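Local atomic coordinates of ARF-like GTPase (Chlamydomonas reinhardtii, PDB entry 4M9Q), a protein that belongs to the ARF-like (Arl13B) branch of the small GTPases and holds a magnesium ion and phosphoaminophosphonic acid-guanylate ester in a P-loop fold. Residues A[75-80]-A[88-93]; A[138-143]-A[162-167]; A[104-109]-A[181-186]; A[65-70]-A[189-194]. All coordinates share one frame; numbering follows the deposited sequence. Where two conformers were deposited one is given.

Contact 1: residues A[75-80]-A[88-93]; sequences IVYVVD and EESKMT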
loop_
_atom_site.group_PDB
_atom_site.type_symbol
_atom_site.label_atom_id
_atom_site.label_comp_id
_atom_site.label_asym_id
_atom_site.label_seq_id
_atom_site.Cartn_x
_atom_site.Cartn_y
_atom_site.Cartn_z
ATOM N N ILE A 75 -1.470 -5.111 -0.394
ATOM C CA ILE A 75 -1.518 -3.667 -0.536
ATOM C C ILE A 75 -0.988 -3.014 0.722
ATOM O O ILE A 75 -1.223 -3.525 1.808
ATOM C CB ILE A 75 -2.967 -3.213 -0.739
ATOM C CG1 ILE A 75 -3.340 -3.364 -2.210
ATOM C CG2 ILE A 75 -3.176 -1.775 -0.229
ATOM C CD1 ILE A 75 -4.475 -2.450 -2.624
ATOM N N VAL A 76 -0.233 -1.924 0.581
ATOM C CA VAL A 76 -0.027 -1.024 1.678
ATOM C C VAL A 76 -0.915 0.175 1.322
ATOM O O VAL A 76 -0.733 0.752 0.262
ATOM C CB VAL A 76 1.412 -0.632 1.835
ATOM C CG1 VAL A 76 1.565 0.423 2.918
ATOM C CG2 VAL A 76 2.279 -1.841 2.146
ATOM N N TYR A 77 -1.901 0.513 2.167
ATOM C CA TYR A 77 -2.715 1.673 1.965
ATOM C C TYR A 77 -2.336 2.729 3.005
ATOM O O TYR A 77 -2.325 2.444 4.206
ATOM C CB TYR A 77 -4.164 1.299 2.089
ATOM C CG TYR A 77 -5.098 2.364 1.541
ATOM C CD1 TYR A 77 -5.339 2.462 0.200
ATOM C CD2 TYR A 77 -5.722 3.270 2.390
ATOM C CE1 TYR A 77 -6.163 3.439 -0.284
ATOM C CE2 TYR A 77 -6.534 4.250 1.907
ATOM C CZ TYR A 77 -6.751 4.327 0.568
ATOM O OH TYR A 77 -7.588 5.282 0.099
ATOM N N VAL A 78 -1.980 3.930 2.567
ATOM C CA VAL A 78 -1.504 4.967 3.443
ATOM C C VAL A 78 -2.553 6.055 3.520
ATOM O O VAL A 78 -3.091 6.521 2.502
ATOM C CB VAL A 78 -0.183 5.554 2.913
ATOM C CG1 VAL A 78 0.416 6.564 3.901
ATOM C CG2 VAL A 78 0.844 4.447 2.629
ATOM N N VAL A 79 -2.845 6.483 4.754
ATOM C CA VAL A 79 -3.811 7.525 5.011
ATOM C C VAL A 79 -3.091 8.640 5.719
ATOM O O VAL A 79 -2.262 8.389 6.602
ATOM C CB VAL A 79 -4.915 7.036 5.951
ATOM C CG1 VAL A 79 -5.925 8.149 6.214
ATOM C CG2 VAL A 79 -5.626 5.860 5.342
ATOM N N ASP A 80 -3.416 9.883 5.357
ATOM C CA ASP A 80 -2.903 11.023 6.131
ATOM C C ASP A 80 -3.804 11.109 7.336
ATOM O O ASP A 80 -4.947 11.583 7.226
ATOM C CB ASP A 80 -2.914 12.305 5.292
ATOM C CG ASP A 80 -2.363 13.537 6.024
ATOM O OD1 ASP A 80 -2.147 13.490 7.265
ATOM O OD2 ASP A 80 -2.203 14.614 5.339
ATOM N N GLU A 88 -13.276 10.546 4.178
ATOM C CA GLU A 88 -14.376 9.984 3.405
ATOM C C GLU A 88 -13.954 9.657 1.974
ATOM O O GLU A 88 -14.369 8.616 1.462
ATOM C CB GLU A 88 -15.614 10.874 3.425
ATOM C CG GLU A 88 -16.877 10.139 2.999
ATOM C CD GLU A 88 -17.477 9.306 4.117
ATOM O OE1 GLU A 88 -16.894 9.293 5.214
ATOM O OE2 GLU A 88 -18.524 8.664 3.904
ATOM N N GLU A 89 -13.135 10.498 1.322
ATOM C CA GLU A 89 -12.670 10.123 -0.012
ATOM C C GLU A 89 -11.661 8.970 0.044
ATOM O O GLU A 89 -11.611 8.148 -0.875
ATOM C CB GLU A 89 -12.147 11.260 -0.890
ATOM C CG GLU A 89 -10.928 11.977 -0.444
ATOM C CD GLU A 89 -10.253 12.768 -1.576
ATOM O OE1 GLU A 89 -10.044 12.253 -2.711
ATOM O OE2 GLU A 89 -9.906 13.949 -1.324
ATOM N N SER A 90 -10.891 8.893 1.119
ATOM C CA SER A 90 -9.964 7.787 1.244
ATOM C C SER A 90 -10.780 6.508 1.413
ATOM O O SER A 90 -10.432 5.487 0.837
ATOM C CB SER A 90 -8.992 7.989 2.414
ATOM O OG SER A 90 -7.841 7.153 2.280
ATOM N N LYS A 91 -11.858 6.573 2.183
ATOM C CA LYS A 91 -12.761 5.446 2.328
ATOM C C LYS A 91 -13.362 5.002 0.967
ATOM O O LYS A 91 -13.439 3.802 0.667
ATOM C CB LYS A 91 -13.859 5.797 3.347
ATOM C CG LYS A 91 -14.968 4.763 3.538
ATOM C CD LYS A 91 -16.045 5.287 4.500
ATOM C CE LYS A 91 -17.344 4.506 4.409
ATOM N NZ LYS A 91 -18.505 5.245 4.973
ATOM N N MET A 92 -13.804 5.953 0.148
ATOM C CA MET A 92 -14.415 5.595 -1.127
ATOM C C MET A 92 -13.333 5.023 -2.032
ATOM O O MET A 92 -13.574 4.119 -2.830
ATOM C CB MET A 92 -15.073 6.798 -1.798
ATOM C CG MET A 92 -16.279 7.355 -1.048
ATOM S SD MET A 92 -17.242 8.571 -1.990
ATOM C CE MET A 92 -16.094 9.137 -3.273
ATOM N N THR A 93 -12.124 5.551 -1.906
ATOM C CA THR A 93 -11.038 5.130 -2.776
ATOM C C THR A 93 -10.610 3.695 -2.450
ATOM O O THR A 93 -10.378 2.858 -3.343
ATOM C CB THR A 93 -9.858 6.091 -2.634
ATOM O OG1 THR A 93 -10.248 7.371 -3.140
ATOM C CG2 THR A 93 -8.745 5.633 -3.412
HETATM O O HOH W 1 -5.373 7.901 1.762
#
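Ser-90 meets the strand first, and its hydroxyl does most of the work. OG stands at the edge of the Tyr-77 ring, near the ring plane, and forms a hydrogen bond of 2.9 Å with Tyr-77 OH in which either group could donate. Turned trans to its own backbone nitrogen (chi1 -161°), OG is aimed at the strand, where it meets both Tyr-77 OH and a water 2.6 Å from Ser-90 OG. That water donates to Val-78 O, so one small hydroxyl ties the helix to both a side chain and the backbone of the strand. The CG2 methyl of Val-79 lies 4.0 Å from Ser-90 OG, a loose van der Waals touch. This is the packing of a beta-alpha-beta unit, as in other P-loop GTPases: helix 87-99 runs back along one side of the sheet, nearly antiparallel to strand 74-80 (168°), before strand 108-113 follows. One turn further along, Thr-93 sets its CB 3.6 Å from Tyr-77 OH, with CG2 close by, which gives the phenol end an apolar neighbour. Thr-93 OG1 turns back into the helix and donates to Glu-89 O at 2.8 Å; that carbonyl also receives Thr-93 N, the two donors arriving from opposite faces of its plane.

Contact 2: residues A[138-143]-A[162-167]; sequences SHNVFP and LKWLVG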
loop_
_atom_site.group_PDB
_atom_site.type_symbol
_atom_site.label_atom_id
_atom_site.label_comp_id
_atom_site.label_asym_id
_atom_site.label_seq_id
_atom_site.Cartn_x
_atom_site.Cartn_y
_atom_site.Cartn_z
ATOM N N SER A 138 -8.224 -9.221 5.050
ATOM C CA SER A 138 -7.462 -9.162 6.254
ATOM C C SER A 138 -6.708 -7.827 6.273
ATOM O O SER A 138 -6.200 -7.384 5.246
ATOM C CB SER A 138 -6.544 -10.366 6.333
ATOM O OG SER A 138 -5.648 -10.197 7.404
ATOM N N HIS A 139 -6.670 -7.151 7.421
ATOM C CA HIS A 139 -6.012 -5.869 7.486
ATOM C C HIS A 139 -5.673 -5.509 8.852
ATOM O O HIS A 139 -6.258 -6.013 9.819
ATOM C CB HIS A 139 -6.875 -4.786 6.931
ATOM C CG HIS A 139 -8.146 -4.599 7.678
ATOM N ND1 HIS A 139 -9.222 -5.353 7.436
ATOM C CD2 HIS A 139 -8.481 -3.743 8.748
ATOM C CE1 HIS A 139 -10.234 -4.980 8.286
ATOM N NE2 HIS A 139 -9.762 -4.013 9.103
ATOM N N ASN A 140 -4.734 -4.591 8.963
ATOM C CA ASN A 140 -4.305 -4.117 10.267
ATOM C C ASN A 140 -3.885 -2.688 10.083
ATOM O O ASN A 140 -3.375 -2.346 9.005
ATOM C CB ASN A 140 -3.112 -4.955 10.730
ATOM C CG ASN A 140 -2.940 -4.979 12.230
ATOM O OD1 ASN A 140 -3.544 -4.217 12.975
ATOM N ND2 ASN A 140 -2.102 -5.892 12.685
ATOM N N VAL A 141 -4.036 -1.865 11.115
ATOM C CA VAL A 141 -3.740 -0.449 10.986
ATOM C C VAL A 141 -2.595 -0.132 11.882
ATOM O O VAL A 141 -2.608 -0.524 13.033
ATOM C CB VAL A 141 -4.929 0.439 11.436
ATOM C CG1 VAL A 141 -4.540 1.926 11.439
ATOM C CG2 VAL A 141 -6.152 0.151 10.562
ATOM N N PHE A 142 -1.621 0.593 11.364
ATOM C CA PHE A 142 -0.417 0.906 12.091
ATOM C C PHE A 142 -0.194 2.391 12.003
ATOM O O PHE A 142 -0.032 2.926 10.924
ATOM C CB PHE A 142 0.772 0.244 11.434
ATOM C CG PHE A 142 0.695 -1.250 11.418
ATOM C CD1 PHE A 142 0.180 -1.916 10.320
ATOM C CD2 PHE A 142 1.181 -1.986 12.475
ATOM C CE1 PHE A 142 0.127 -3.284 10.288
ATOM C CE2 PHE A 142 1.109 -3.358 12.460
ATOM C CZ PHE A 142 0.567 -4.004 11.373
ATOM N N PRO A 143 -0.201 3.074 13.149
ATOM C CA PRO A 143 0.176 4.449 13.126
ATOM C C PRO A 143 1.661 4.608 12.866
ATOM O O PRO A 143 2.445 3.806 13.351
ATOM C CB PRO A 143 -0.174 4.944 14.537
ATOM C CG PRO A 143 -0.598 3.771 15.318
ATOM C CD PRO A 143 -0.651 2.584 14.448
ATOM N N LEU A 162 5.170 -3.708 7.635
ATOM C CA LEU A 162 5.644 -4.584 6.559
ATOM C C LEU A 162 5.741 -6.035 7.000
ATOM O O LEU A 162 5.312 -6.921 6.273
ATOM C CB LEU A 162 6.973 -4.086 5.990
ATOM C CG LEU A 162 7.463 -4.776 4.738
ATOM C CD1 LEU A 162 6.439 -4.651 3.634
ATOM C CD2 LEU A 162 8.780 -4.178 4.288
ATOM N N LYS A 163 6.251 -6.277 8.202
ATOM C CA LYS A 163 6.420 -7.656 8.696
ATOM C C LYS A 163 5.071 -8.341 8.917
ATOM O O LYS A 163 4.938 -9.524 8.680
ATOM C CB LYS A 163 7.166 -7.687 10.034
ATOM C CG LYS A 163 8.675 -7.703 9.912
ATOM C CD LYS A 163 9.401 -7.433 11.249
ATOM C CE LYS A 163 10.888 -7.756 11.115
ATOM N NZ LYS A 163 11.177 -9.250 11.050
ATOM N N TRP A 164 4.086 -7.597 9.412
ATOM C CA TRP A 164 2.744 -8.151 9.526
ATOM C C TRP A 164 2.219 -8.512 8.137
ATOM O O TRP A 164 1.613 -9.556 7.962
ATOM C CB TRP A 164 1.814 -7.168 10.186
ATOM C CG TRP A 164 0.410 -7.668 10.152
ATOM C CD1 TRP A 164 -0.212 -8.559 11.049
ATOM C CD2 TRP A 164 -0.589 -7.413 9.135
ATOM N NE1 TRP A 164 -1.494 -8.815 10.659
ATOM C CE2 TRP A 164 -1.776 -8.170 9.516
ATOM C CE3 TRP A 164 -0.631 -6.648 8.038
ATOM C CZ2 TRP A 164 -2.918 -8.128 8.793
ATOM C CZ3 TRP A 164 -1.794 -6.633 7.282
ATOM C CH2 TRP A 164 -2.904 -7.376 7.655
ATOM N N LEU A 165 2.447 -7.655 7.138
ATOM C CA LEU A 165 1.924 -7.911 5.797
ATOM C C LEU A 165 2.579 -9.161 5.234
ATOM O O LEU A 165 1.897 -10.064 4.736
ATOM C CB LEU A 165 2.251 -6.782 4.826
ATOM C CG LEU A 165 1.198 -6.169 3.924
ATOM C CD1 LEU A 165 1.863 -5.590 2.687
ATOM C CD2 LEU A 165 0.089 -7.092 3.601
ATOM N N VAL A 166 3.907 -9.184 5.322
ATOM C CA VAL A 166 4.661 -10.248 4.685
ATOM C C VAL A 166 4.318 -11.569 5.355
ATOM O O VAL A 166 4.146 -12.576 4.683
ATOM C CB VAL A 166 6.178 -9.956 4.666
ATOM C CG1 VAL A 166 6.914 -11.206 4.228
ATOM C CG2 VAL A 166 6.450 -8.765 3.720
ATOM N N GLY A 167 4.176 -11.544 6.662
ATOM C CA GLY A 167 3.768 -12.728 7.407
ATOM C C GLY A 167 2.381 -13.202 7.025
ATOM O O GLY A 167 2.114 -14.395 6.982
#
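Trp-164 swings its ring off the helix by placing CG trans to the backbone nitrogen (chi1 173°); on the strand, the backbone points Asn-140 CB at the indole, and chi1 of -156° carries the amide over the ring. The setting is the edge of the mixed sheet of a small GTPase fold: strand 139-143 is an outermost strand, and helix 157-190 runs almost antiparallel to it. No hydrogen bond joins the two segments; an indole laid across the strand does the job instead. Asn-140 CB sits over the centre of the six-membered ring at 3.6 Å from the Trp-164 centroid, only 9° off the normal, a well-formed CH-pi contact. The amide continues over the same ring system, Asn-140 ND2 lying above one face at 3.6 Å from Trp-164 NE1. At the far end of the indole, Trp-164 CH2 comes within 3.5 Å of His-139 CA, and Ser-138 OG is 3.7 Å from Trp-164 CZ2. Phe-142 closes the other end. Its ring and the five-membered ring of Trp-164 meet obliquely, their planes 57° apart, and the nearest approach is Phe-142 CZ to Trp-164 CB at 3.6 Å.

Contact 3: residues A[104-109]-A[181-186]; sequences RDKPIC and QTEAEE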
loop_
_atom_site.group_PDB
_atom_site.type_symbol
_atom_site.label_atom_id
_atom_site.label_comp_id
_atom_site.label_asym_id
_atom_site.label_seq_id
_atom_site.Cartn_x
_atom_site.Cartn_y
_atom_site.Cartn_z
ATOM N N ARG A 104 -9.733 -9.888 -3.981
ATOM C CA ARG A 104 -10.363 -10.761 -3.000
ATOM C C ARG A 104 -9.298 -11.557 -2.217
ATOM O O ARG A 104 -8.301 -11.948 -2.761
ATOM C CB ARG A 104 -11.474 -11.583 -3.699
ATOM C CG ARG A 104 -11.738 -13.003 -3.228
ATOM C CD ARG A 104 -10.867 -13.991 -3.998
ATOM N NE ARG A 104 -11.551 -15.236 -4.335
ATOM C CZ ARG A 104 -10.998 -16.243 -5.011
ATOM N NH1 ARG A 104 -9.752 -16.165 -5.442
ATOM N NH2 ARG A 104 -11.716 -17.341 -5.263
ATOM N N ASP A 105 -9.463 -11.675 -0.904
ATOM C CA ASP A 105 -8.483 -12.362 -0.004
ATOM C C ASP A 105 -7.053 -11.801 0.127
ATOM O O ASP A 105 -6.243 -12.390 0.814
ATOM C CB ASP A 105 -8.388 -13.873 -0.350
ATOM C CG ASP A 105 -9.720 -14.635 -0.097
ATOM O OD1 ASP A 105 -10.481 -14.287 0.859
ATOM O OD2 ASP A 105 -9.993 -15.594 -0.856
ATOM N N LYS A 106 -6.721 -10.683 -0.519
ATOM C CA LYS A 106 -5.392 -10.115 -0.381
ATOM C C LYS A 106 -5.361 -9.156 0.819
ATOM O O LYS A 106 -6.321 -8.380 1.066
ATOM C CB LYS A 106 -4.993 -9.385 -1.640
ATOM C CG LYS A 106 -4.717 -10.320 -2.807
ATOM C CD LYS A 106 -4.425 -9.574 -4.087
ATOM C CE LYS A 106 -4.234 -10.501 -5.287
ATOM N NZ LYS A 106 -4.074 -9.706 -6.542
ATOM N N PRO A 107 -4.274 -9.207 1.597
ATOM C CA PRO A 107 -4.216 -8.421 2.801
ATOM C C PRO A 107 -3.818 -6.954 2.544
ATOM O O PRO A 107 -3.183 -6.657 1.495
ATOM C CB PRO A 107 -3.159 -9.133 3.607
ATOM C CG PRO A 107 -2.276 -9.765 2.637
ATOM C CD PRO A 107 -3.189 -10.191 1.530
ATOM N N ILE A 108 -4.241 -6.073 3.469
ATOM C CA ILE A 108 -3.994 -4.630 3.413
ATOM C C ILE A 108 -3.310 -4.148 4.698
ATOM O O ILE A 108 -3.788 -4.333 5.820
ATOM C CB ILE A 108 -5.257 -3.775 3.352
ATOM C CG1 ILE A 108 -6.406 -4.450 2.665
ATOM C CG2 ILE A 108 -4.993 -2.473 2.589
ATOM C CD1 ILE A 108 -6.093 -4.711 1.280
ATOM N N CYS A 109 -2.165 -3.536 4.545
ATOM C CA CYS A 109 -1.505 -2.927 5.655
ATOM C C CYS A 109 -1.842 -1.431 5.563
ATOM O O CYS A 109 -1.531 -0.797 4.596
ATOM C CB CYS A 109 -0.026 -3.170 5.538
ATOM S SG CYS A 109 0.917 -2.224 6.708
ATOM N N GLN A 181 0.097 -15.285 -10.006
ATOM C CA GLN A 181 0.830 -15.552 -11.248
ATOM C C GLN A 181 -0.111 -15.778 -12.395
ATOM O O GLN A 181 0.081 -15.238 -13.467
ATOM C CB GLN A 181 1.802 -16.740 -11.071
ATOM C CG GLN A 181 3.052 -16.363 -10.266
ATOM C CD GLN A 181 3.851 -15.229 -10.916
ATOM O OE1 GLN A 181 3.691 -14.054 -10.583
ATOM N NE2 GLN A 181 4.698 -15.580 -11.872
ATOM N N THR A 182 -1.154 -16.554 -12.149
ATOM C CA THR A 182 -2.125 -16.882 -13.194
ATOM C C THR A 182 -2.938 -15.657 -13.593
ATOM O O THR A 182 -3.044 -15.363 -14.785
ATOM C CB THR A 182 -3.096 -17.991 -12.734
ATOM O OG1 THR A 182 -2.355 -19.051 -12.113
ATOM C CG2 THR A 182 -3.882 -18.556 -13.917
ATOM N N GLU A 183 -3.513 -14.971 -12.586
ATOM C CA GLU A 183 -4.310 -13.734 -12.774
ATOM C C GLU A 183 -3.485 -12.660 -13.487
ATOM O O GLU A 183 -3.949 -12.081 -14.463
ATOM C CB GLU A 183 -4.905 -13.203 -11.437
ATOM C CG GLU A 183 -3.917 -12.440 -10.534
ATOM C CD GLU A 183 -4.474 -11.851 -9.202
ATOM O OE1 GLU A 183 -3.691 -11.626 -8.259
ATOM O OE2 GLU A 183 -5.676 -11.576 -9.075
ATOM N N ALA A 184 -2.245 -12.448 -13.041
ATOM C CA ALA A 184 -1.329 -11.433 -13.639
ATOM C C ALA A 184 -1.092 -11.687 -15.124
ATOM O O ALA A 184 -1.227 -10.767 -15.923
ATOM C CB ALA A 184 0.015 -11.403 -12.917
ATOM N N GLU A 185 -0.723 -12.916 -15.486
ATOM C CA GLU A 185 -0.478 -13.257 -16.897
ATOM C C GLU A 185 -1.735 -13.107 -17.736
ATOM O O GLU A 185 -1.668 -12.571 -18.826
ATOM C CB GLU A 185 0.106 -14.665 -17.071
ATOM C CG GLU A 185 0.616 -14.942 -18.493
ATOM C CD GLU A 185 1.564 -16.134 -18.577
ATOM O OE1 GLU A 185 2.346 -16.321 -17.608
ATOM O OE2 GLU A 185 1.551 -16.883 -19.609
ATOM N N GLU A 186 -2.877 -13.544 -17.211
ATOM C CA GLU A 186 -4.178 -13.304 -17.871
ATOM C C GLU A 186 -4.413 -11.824 -18.226
ATOM O O GLU A 186 -4.886 -11.510 -19.292
ATOM C CB GLU A 186 -5.346 -13.787 -16.990
ATOM C CG GLU A 186 -5.783 -15.246 -17.147
ATOM C CD GLU A 186 -6.767 -15.710 -16.057
ATOM O OE1 GLU A 186 -7.520 -16.676 -16.322
ATOM O OE2 GLU A 186 -6.796 -15.135 -14.933
#
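Lys-106 and Glu-183 carry this contact between them, meeting from opposite directions in a salt bridge. The lysine is extended beyond CG and delivers Lys-106 NZ to Glu-183 OE1 at 2.6 Å, while Lys-106 CE lies 3.2 Å from the same oxygen. NZ approaches on the syn side of the carboxylate, 24° out of its plane. The glutamate reaches out with CG held between its backbone nitrogen and carbonyl carbon (chi1 78°), the rest of the chain straight. Glu-183 was modelled in two conformers, so these details belong to one of them. Both groups are buried, and the ammonium is further satisfied by the backbone carbonyls of Val-72 and Phe-102, a set of oxygens that would be expected to favour its charged form. Lysine and carboxylate probably offset each other's charge. The bridge ties the loop leading into strand 108-113 to the C-terminal part of helix 157-190; in the sheet, strand 108-113 is flanked by strand 74-80 and the edge strand 139-143.

Contact 4: residues A[65-70]-A[189-194]; sequences WKKYLA and QEEARK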
loop_
_atom_site.group_PDB
_atom_site.type_symbol
_atom_site.label_atom_id
_atom_site.label_comp_id
_atom_site.label_asym_id
_atom_site.label_seq_id
_atom_site.Cartn_x
_atom_site.Cartn_y
_atom_site.Cartn_z
ATOM N N TRP A 65 -4.413 2.548 -10.751
ATOM C CA TRP A 65 -4.274 1.529 -9.715
ATOM C C TRP A 65 -4.786 0.206 -10.161
ATOM O O TRP A 65 -4.092 -0.801 -10.004
ATOM C CB TRP A 65 -5.013 1.886 -8.471
ATOM C CG TRP A 65 -4.488 3.072 -7.758
ATOM C CD1 TRP A 65 -3.445 3.903 -8.128
ATOM C CD2 TRP A 65 -5.008 3.635 -6.544
ATOM N NE1 TRP A 65 -3.292 4.911 -7.222
ATOM C CE2 TRP A 65 -4.184 4.803 -6.243
ATOM C CE3 TRP A 65 -5.995 3.270 -5.671
ATOM C CZ2 TRP A 65 -4.404 5.590 -5.154
ATOM C CZ3 TRP A 65 -6.219 4.069 -4.545
ATOM C CH2 TRP A 65 -5.452 5.214 -4.304
ATOM N N LYS A 66 -5.977 0.170 -10.775
ATOM C CA LYS A 66 -6.554 -1.125 -11.110
ATOM C C LYS A 66 -5.719 -1.933 -12.074
ATOM O O LYS A 66 -5.868 -3.147 -12.158
ATOM C CB LYS A 66 -8.035 -1.078 -11.525
ATOM C CG LYS A 66 -8.592 0.198 -12.127
ATOM C CD LYS A 66 -8.408 0.246 -13.620
ATOM C CE LYS A 66 -9.667 0.678 -14.344
ATOM N NZ LYS A 66 -9.313 0.766 -15.800
ATOM N N LYS A 67 -4.804 -1.285 -12.776
ATOM C CA LYS A 67 -3.967 -2.002 -13.751
ATOM C C LYS A 67 -2.901 -2.848 -13.061
ATOM O O LYS A 67 -2.281 -3.686 -13.708
ATOM C CB LYS A 67 -3.335 -1.033 -14.754
ATOM C CG LYS A 67 -4.362 -0.090 -15.331
ATOM C CD LYS A 67 -4.028 0.259 -16.759
ATOM C CE LYS A 67 -5.220 0.860 -17.493
ATOM N NZ LYS A 67 -5.190 0.341 -18.877
ATOM N N TYR A 68 -2.736 -2.652 -11.754
ATOM C CA TYR A 68 -1.756 -3.375 -10.971
ATOM C C TYR A 68 -2.355 -4.435 -10.071
ATOM O O TYR A 68 -1.593 -5.227 -9.463
ATOM C CB TYR A 68 -0.978 -2.405 -10.076
ATOM C CG TYR A 68 0.010 -1.565 -10.816
ATOM C CD1 TYR A 68 1.361 -1.903 -10.819
ATOM C CD2 TYR A 68 -0.397 -0.445 -11.534
ATOM C CE1 TYR A 68 2.285 -1.143 -11.504
ATOM C CE2 TYR A 68 0.520 0.320 -12.240
ATOM C CZ TYR A 68 1.862 -0.033 -12.209
ATOM O OH TYR A 68 2.800 0.717 -12.871
ATOM N N LEU A 69 -3.670 -4.452 -9.903
ATOM C CA LEU A 69 -4.198 -5.221 -8.770
ATOM C C LEU A 69 -4.121 -6.708 -9.014
ATOM O O LEU A 69 -4.125 -7.495 -8.057
ATOM C CB LEU A 69 -5.596 -4.785 -8.398
ATOM C CG LEU A 69 -5.651 -3.316 -7.950
ATOM C CD1 LEU A 69 -7.106 -2.900 -7.742
ATOM C CD2 LEU A 69 -4.805 -3.072 -6.692
ATOM N N ALA A 70 -3.985 -7.088 -10.285
ATOM C CA ALA A 70 -3.866 -8.501 -10.676
ATOM C C ALA A 70 -2.496 -9.053 -10.377
ATOM O O ALA A 70 -2.358 -10.242 -10.080
ATOM C CB ALA A 70 -4.183 -8.688 -12.165
ATOM N N GLN A 189 -1.745 -10.671 -20.756
ATOM C CA GLN A 189 -2.156 -11.266 -22.028
ATOM C C GLN A 189 -3.138 -10.370 -22.769
ATOM O O GLN A 189 -3.022 -10.171 -23.976
ATOM C CB GLN A 189 -2.845 -12.612 -21.764
ATOM C CG GLN A 189 -2.312 -13.775 -22.572
ATOM C CD GLN A 189 -1.204 -14.554 -21.873
ATOM O OE1 GLN A 189 -1.399 -15.699 -21.454
ATOM N NE2 GLN A 189 -0.029 -13.943 -21.761
ATOM N N GLU A 190 -4.112 -9.845 -22.033
ATOM C CA GLU A 190 -5.191 -9.061 -22.612
ATOM C C GLU A 190 -4.811 -7.641 -22.971
ATOM O O GLU A 190 -5.551 -6.974 -23.685
ATOM C CB GLU A 190 -6.400 -9.077 -21.686
ATOM C CG GLU A 190 -7.152 -10.399 -21.769
ATOM C CD GLU A 190 -8.648 -10.224 -21.606
ATOM O OE1 GLU A 190 -9.060 -9.643 -20.570
ATOM O OE2 GLU A 190 -9.397 -10.668 -22.515
ATOM N N GLU A 191 -3.664 -7.173 -22.500
ATOM C CA GLU A 191 -3.171 -5.865 -22.926
ATOM C C GLU A 191 -2.251 -5.896 -24.146
ATOM O O GLU A 191 -1.853 -4.843 -24.638
ATOM C CB GLU A 191 -2.522 -5.135 -21.755
ATOM C CG GLU A 191 -3.556 -4.713 -20.720
ATOM C CD GLU A 191 -3.004 -3.750 -19.700
ATOM O OE1 GLU A 191 -1.860 -3.967 -19.247
ATOM O OE2 GLU A 191 -3.711 -2.777 -19.350
ATOM N N ALA A 192 -1.931 -7.096 -24.636
ATOM C CA ALA A 192 -1.333 -7.259 -25.965
ATOM C C ALA A 192 -2.266 -6.694 -27.055
ATOM O O ALA A 192 -1.815 -6.344 -28.144
ATOM C CB ALA A 192 -1.013 -8.726 -26.233
ATOM N N ARG A 193 -3.555 -6.566 -26.721
ATOM C CA ARG A 193 -4.594 -5.999 -27.606
ATOM C C ARG A 193 -4.280 -4.666 -28.295
ATOM O O ARG A 193 -4.704 -4.463 -29.439
ATOM C CB ARG A 193 -5.928 -5.830 -26.834
ATOM C CG ARG A 193 -6.705 -7.106 -26.489
ATOM C CD ARG A 193 -6.905 -8.063 -27.666
ATOM N NE ARG A 193 -5.636 -8.689 -28.040
ATOM C CZ ARG A 193 -5.007 -9.631 -27.339
ATOM N NH1 ARG A 193 -5.528 -10.130 -26.226
ATOM N NH2 ARG A 193 -3.844 -10.093 -27.768
ATOM N N LYS A 194 -3.556 -3.772 -27.620
ATOM C CA LYS A 194 -3.464 -2.363 -28.051
ATOM C C LYS A 194 -2.930 -2.083 -29.473
ATOM O O LYS A 194 -2.934 -0.928 -29.907
ATOM C CB LYS A 194 -2.687 -1.532 -27.021
ATOM C CG LYS A 194 -3.558 -1.035 -25.873
ATOM C CD LYS A 194 -2.767 -0.888 -24.574
ATOM C CE LYS A 194 -3.594 -1.227 -23.336
ATOM N NZ LYS A 194 -2.781 -1.941 -22.309
#
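Lys-67 and Glu-191 meet at the surface, where the loop between strands 48-55 and 74-80 of this small GTPase fold, a region that in relatives includes switch II, faces the end of the long helix 157-190. Segment 65-70 is itself firmly packed into the domain: Trp-65 lies on Leu-55 and on helix 87-99, its NE1 bonded to Gly-56 O, and Ala-70 rests on Val-187. Its contact with 189-194, by contrast, is loose, a single ion pair. Lys-67, bent at chi2 and chi4, crosses Glu-191, and Lys-67 NZ reaches Glu-191 OE2 at 3.5 Å, a weak hydrogen bond within a salt bridge. Glu-191 is extended beyond CG. The same OE2 is held more closely by Lys-194 of its own segment, so one carboxylate oxygen links two lysines in a small charge network. Lys-67 NZ and Lys-194 NZ remain 4.8 Å apart, whereas Lys-194 NZ lies 3.2 Å from Glu-191 OE2.

The four contacts illustrate how one sheet and the helices packed on it organise a small GTPase. Strands 74-80, 108-113 and 139-143 are successive neighbours in the sheet, so contacts 1, 3 and 2 follow one another across it, and contacts 1 and 2, their centres 15 Å apart, touch through Val-76 and Leu-165. Contacts 2 and 3 lie successively along helix 157-190, and contact 4 is at its C-terminal end; contacts 2 and 4 are about 27 Å apart between centres and do not touch. Along the chain, contact 1 precedes contact 2, which lies within the span of contact 3, and contact 4 encloses all three. The C-terminal helix thus links the sheet edge to the loop before strand 74-80.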